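Local coordinates for FMN Adenylyltransferase (PDB 3FWK), which catalyses the transfer of the adenylyl group of ATP to FMN, the step that makes FAD, at residues Gln36-Thr41 / Leu197-Leu202; Ser44-Glu49 / Leu76-Cys81. All blocks are in the same frame, centred on the assembly; numbering follows the deposited sequence. Where two conformers were deposited one is given.

Contact 1: residues Gln36-Thr41 / Leu197-Leu202; sequences QRAINT and LLHWNL
His199 and Trp200, neighbours in the loop between strand 192-194 and helix 202-212, bring two aromatic rings against one turn of helix 31-50. A type I turn from Leu197 to Trp200, just after a strand of the central sheet of the Rossmann-like fold, presents them. The polar part is a single firm hydrogen bond: His199 NE2 gives its proton to Ala38 O over 2.9 Å, nearly straight at 166°, and the oxygen lies practically in the imidazole plane. The donor approaches at 121° to the C=O, a little out of the carbonyl plane. Ala38 O also accepts from Thr42 OG1, one turn on, and Thr42 OG1 is in addition the partner of Trp200 NE1.

The apolar part consists of methyl and methylene groups laid on the rings. Ala38 CB sits over the five-membered ring of Trp200, 3.7 Å from its centroid, a CH-pi contact; the small methyl suits a ring laid this close to the helix backbone. Thr41 CG2 makes the matching contact on a face of His199, 3.7 Å from that centroid, while Trp200 CD1 lies over the other face. His199 CG stands between the backbone N and carbonyl carbon (chi1 54°), which turns the ring toward the helix. Obliquely to the indole, Ile39 CG1 reaches Trp200 CZ2 at 3.6 Å.

Because NE2 donates here, the histidine must carry a proton on that nitrogen; the bond and the offset cover on both faces probably hold its rotation.

Contact 2: residues Ser44-Glu49 / Leu76-Cys81; sequences SILINE and LLYLSC
Leu46 of helix 31-50 points at Tyr78 and Cys81 of helix 69-86, a helix-helix contact within the Rossmann-like alpha/beta fold, where the second helix follows strand 61-64 of the central sheet. The axes of the two segments run in roughly the same direction, crossing at -33° with a closest approach of 10.0 Å.

Leu46 starts the contact at its root: CB lies 4.0 Å from Cys81 SG. From there CG, set anti to the carbonyl carbon (chi1 -72°), carries the two methyls forward to the other helix. CD1 touches both Cys81 SG, at 3.9 Å, and the backbone at Tyr78 CA. CD2 diverges to the edge of the Tyr78 ring, 4.0 Å from Tyr78 CD1, and the two side chains cross at about a right angle. A branched leucine suits this place because its fork lets CD1 meet Cys81 and the Tyr78 backbone while CD2 reaches the tyrosine ring. The compact Cys81 side chain probably helps the backbones come near, the closest CA pair being Ile47 CA and Cys81 CA at 6.5 Å. The phenol ring is further enclosed by Phe63, edge-to-face, and by Phe51.

In segment 44-49 a pi-type turn lets Ser44 O accept from both Asn48 N and Glu49 N. Beside Leu46, Ile47 also meets the sulfur, Ile47 CD1 being 4.0 Å from Cys81 SG.

Helix 31-50 serves both contacts, meeting the loop 197-202 in contact 1 and, further along its length, helix 69-86 in contact 2. Both are largely buried, yet contact 1 has a partly exposed border at His199 and Thr41, and contact 2 one at Ile47. A loop brings aromatic rings and a polar bond to the helix, whereas helix against helix is joined by aliphatic, sulfur and ring-edge packing. The two meet directly: Trp200 CZ2 lies 3.4 Å from Leu77 CD1, and Ile39 CG2 approaches Leu77 CD2 as well. Trp200 thus packs against both helices, so the two contacts touch through Trp200 and Leu77.

Contact 1: residues Gln36-Thr41 / Leu197-Leu202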
# COMPACT_ATOMS: atom_id res chain seq x y z
N GLN A 36 -8.27 8.66 11.33
CA GLN A 36 -9.56 9.11 10.84
C GLN A 36 -9.46 10.43 10.08
O GLN A 36 -10.06 10.60 9.02
CB GLN A 36 -10.60 9.21 11.99
CG GLN A 36 -10.86 7.83 12.61
CD GLN A 36 -11.66 7.88 13.89
OE1 GLN A 36 -11.59 8.84 14.62
NE2 GLN A 36 -12.40 6.83 14.19
N ARG A 37 -8.74 11.39 10.67
CA ARG A 37 -8.52 12.65 9.99
C ARG A 37 -7.81 12.47 8.64
O ARG A 37 -8.18 13.12 7.65
CB ARG A 37 -7.74 13.62 10.90
CG ARG A 37 -8.55 13.99 12.17
CD ARG A 37 -7.84 15.13 12.98
NE ARG A 37 -6.48 14.87 13.43
CZ ARG A 37 -6.14 14.30 14.58
NH1 ARG A 37 -7.08 13.78 15.37
NH2 ARG A 37 -4.87 14.21 14.93
N ALA A 38 -6.83 11.58 8.61
CA ALA A 38 -6.09 11.33 7.36
C ALA A 38 -7.02 10.70 6.31
O ALA A 38 -6.94 11.07 5.12
CB ALA A 38 -4.93 10.41 7.64
N ILE A 39 -7.91 9.81 6.75
CA ILE A 39 -8.91 9.23 5.82
C ILE A 39 -9.81 10.29 5.24
O ILE A 39 -10.08 10.33 4.04
CB ILE A 39 -9.73 8.13 6.52
CG1 ILE A 39 -8.85 6.93 6.86
CG2 ILE A 39 -10.96 7.76 5.70
CD1 ILE A 39 -9.48 5.95 7.87
N ASN A 40 -10.30 11.19 6.10
CA ASN A 40 -11.16 12.25 5.61
C ASN A 40 -10.48 13.15 4.59
O ASN A 40 -11.09 13.54 3.60
CB ASN A 40 -11.72 13.05 6.79
CG ASN A 40 -12.75 12.26 7.58
OD1 ASN A 40 -13.43 11.41 7.02
ND2 ASN A 40 -12.84 12.53 8.87
N THR A 41 -9.21 13.47 4.82
CA THR A 41 -8.49 14.26 3.82
C THR A 41 -8.33 13.49 2.51
O THR A 41 -8.56 14.07 1.42
CB THR A 41 -7.11 14.67 4.35
OG1 THR A 41 -7.32 15.52 5.47
CG2 THR A 41 -6.28 15.43 3.31
N LEU A 197 -2.25 10.22 -0.54
CA LEU A 197 -1.74 9.60 0.67
C LEU A 197 -0.62 10.42 1.30
O LEU A 197 0.01 9.99 2.28
CB LEU A 197 -1.22 8.18 0.36
CG LEU A 197 -1.36 7.19 1.52
CD1 LEU A 197 -2.83 6.82 1.80
CD2 LEU A 197 -0.49 5.97 1.27
N LEU A 198 -0.34 11.63 0.79
CA LEU A 198 0.91 12.31 1.15
C LEU A 198 1.01 12.62 2.64
O LEU A 198 2.09 12.55 3.22
CB LEU A 198 1.03 13.64 0.38
CG LEU A 198 1.27 13.48 -1.11
CD1 LEU A 198 1.10 14.83 -1.83
CD2 LEU A 198 2.69 12.95 -1.36
N HIS A 199 -0.14 12.96 3.24
CA HIS A 199 -0.21 13.38 4.64
C HIS A 199 -0.28 12.21 5.64
O HIS A 199 -0.32 12.46 6.84
CB HIS A 199 -1.45 14.25 4.84
CG HIS A 199 -2.69 13.58 4.37
ND1 HIS A 199 -2.98 13.44 3.04
CD2 HIS A 199 -3.65 12.91 5.05
CE1 HIS A 199 -4.09 12.73 2.92
NE2 HIS A 199 -4.52 12.39 4.13
N TRP A 200 -0.34 10.97 5.17
CA TRP A 200 -0.37 9.83 6.07
C TRP A 200 1.00 9.63 6.70
O TRP A 200 2.01 9.81 6.04
CB TRP A 200 -0.79 8.55 5.31
CG TRP A 200 -2.23 8.48 5.04
CD1 TRP A 200 -2.99 9.37 4.31
CD2 TRP A 200 -3.13 7.51 5.54
NE1 TRP A 200 -4.31 9.00 4.32
CE2 TRP A 200 -4.42 7.85 5.07
CE3 TRP A 200 -2.97 6.36 6.33
CZ2 TRP A 200 -5.56 7.11 5.40
CZ3 TRP A 200 -4.12 5.61 6.67
CH2 TRP A 200 -5.39 5.99 6.18
N ASN A 201 1.02 9.25 7.97
CA ASN A 201 2.23 8.82 8.66
C ASN A 201 2.26 7.30 8.79
O ASN A 201 1.23 6.63 8.64
CB ASN A 201 2.22 9.40 10.13
CG ASN A 201 1.86 10.88 10.20
OD1 ASN A 201 2.58 11.71 9.65
ND2 ASN A 201 0.76 11.22 10.91
N LEU A 202 3.44 6.77 9.10
CA LEU A 202 3.63 5.33 9.23
C LEU A 202 2.61 4.74 10.21
O LEU A 202 2.03 3.70 9.94
CB LEU A 202 5.06 5.05 9.66
CG LEU A 202 5.43 3.57 9.87
CD1 LEU A 202 5.14 2.74 8.60
CD2 LEU A 202 6.87 3.46 10.33

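Contact 2: residues Ser44-Glu49 / Leu76-Cys81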
# COMPACT_ATOMS: atom_id res chain seq x y z
N SER A 44 -11.62 13.48 0.61
CA SER A 44 -11.92 14.73 -0.05
C SER A 44 -11.10 14.92 -1.32
O SER A 44 -11.61 15.40 -2.33
CB SER A 44 -11.68 15.88 0.92
OG SER A 44 -12.04 17.09 0.32
N ILE A 45 -9.82 14.56 -1.28
CA ILE A 45 -8.99 14.67 -2.47
C ILE A 45 -9.62 13.85 -3.60
O ILE A 45 -9.71 14.32 -4.74
CB ILE A 45 -7.54 14.22 -2.16
CG1 ILE A 45 -6.86 15.25 -1.24
CG2 ILE A 45 -6.74 14.02 -3.44
CD1 ILE A 45 -5.60 14.72 -0.56
N LEU A 46 -10.03 12.60 -3.32
CA LEU A 46 -10.56 11.77 -4.38
C LEU A 46 -11.96 12.19 -4.82
O LEU A 46 -12.22 12.38 -6.02
CB LEU A 46 -10.53 10.30 -3.96
CG LEU A 46 -9.13 9.70 -3.91
CD1 LEU A 46 -9.13 8.33 -3.26
CD2 LEU A 46 -8.46 9.68 -5.28
N ILE A 47 -12.88 12.32 -3.86
CA ILE A 47 -14.27 12.56 -4.21
C ILE A 47 -14.49 14.00 -4.70
O ILE A 47 -15.27 14.22 -5.64
CB ILE A 47 -15.17 12.26 -2.99
CG1 ILE A 47 -15.09 10.76 -2.68
CG2 ILE A 47 -16.61 12.73 -3.22
CD1 ILE A 47 -15.73 10.31 -1.37
N ASN A 48 -13.83 14.97 -4.09
CA ASN A 48 -14.04 16.37 -4.44
C ASN A 48 -13.09 16.88 -5.48
O ASN A 48 -13.49 17.70 -6.30
CB ASN A 48 -13.98 17.27 -3.19
CG ASN A 48 -15.02 16.90 -2.15
OD1 ASN A 48 -16.13 16.53 -2.50
ND2 ASN A 48 -14.66 17.00 -0.88
N GLU A 49 -11.82 16.46 -5.44
CA GLU A 49 -10.83 17.05 -6.34
C GLU A 49 -10.49 16.19 -7.54
O GLU A 49 -9.94 16.69 -8.51
CB GLU A 49 -9.54 17.38 -5.59
CG GLU A 49 -9.68 18.33 -4.42
CD GLU A 49 -8.31 18.68 -3.84
OE1 GLU A 49 -7.44 19.19 -4.60
OE2 GLU A 49 -8.09 18.41 -2.65
N LEU A 76 -7.33 0.42 -0.95
CA LEU A 76 -8.55 0.25 -0.18
C LEU A 76 -9.35 1.55 -0.14
O LEU A 76 -10.57 1.55 -0.30
CB LEU A 76 -8.21 -0.20 1.24
CG LEU A 76 -7.49 -1.55 1.38
CD1 LEU A 76 -7.26 -1.87 2.85
CD2 LEU A 76 -8.19 -2.70 0.63
N LEU A 77 -8.67 2.69 0.10
CA LEU A 77 -9.36 3.96 0.13
C LEU A 77 -9.91 4.37 -1.23
O LEU A 77 -10.99 4.98 -1.30
CB LEU A 77 -8.44 5.04 0.70
CG LEU A 77 -8.04 4.80 2.15
CD1 LEU A 77 -6.95 5.78 2.54
CD2 LEU A 77 -9.24 4.84 3.16
N TYR A 78 -9.17 4.07 -2.30
CA TYR A 78 -9.62 4.39 -3.64
C TYR A 78 -10.88 3.60 -3.99
O TYR A 78 -11.86 4.17 -4.50
CB TYR A 78 -8.48 4.08 -4.61
CG TYR A 78 -8.73 4.50 -6.03
CD1 TYR A 78 -8.53 5.81 -6.41
CD2 TYR A 78 -9.19 3.61 -6.99
CE1 TYR A 78 -8.77 6.23 -7.70
CE2 TYR A 78 -9.42 4.01 -8.28
CZ TYR A 78 -9.24 5.34 -8.62
OH TYR A 78 -9.46 5.77 -9.89
N LEU A 79 -10.86 2.30 -3.69
CA LEU A 79 -12.06 1.46 -3.88
C LEU A 79 -13.24 1.97 -3.06
O LEU A 79 -14.37 2.06 -3.59
CB LEU A 79 -11.71 0.03 -3.57
CG LEU A 79 -10.86 -0.74 -4.60
CD1 LEU A 79 -10.33 -2.03 -4.05
CD2 LEU A 79 -11.72 -1.02 -5.84
N SER A 80 -12.99 2.35 -1.81
CA SER A 80 -14.07 2.89 -0.99
C SER A 80 -14.66 4.15 -1.65
O SER A 80 -15.87 4.33 -1.70
CB SER A 80 -13.50 3.25 0.38
OG SER A 80 -14.47 3.95 1.18
N CYS A 81 -13.80 5.02 -2.16
CA CYS A 81 -14.25 6.24 -2.79
C CYS A 81 -14.97 6.03 -4.09
O CYS A 81 -15.90 6.78 -4.41
CB CYS A 81 -13.10 7.23 -2.96
SG CYS A 81 -12.53 7.91 -1.41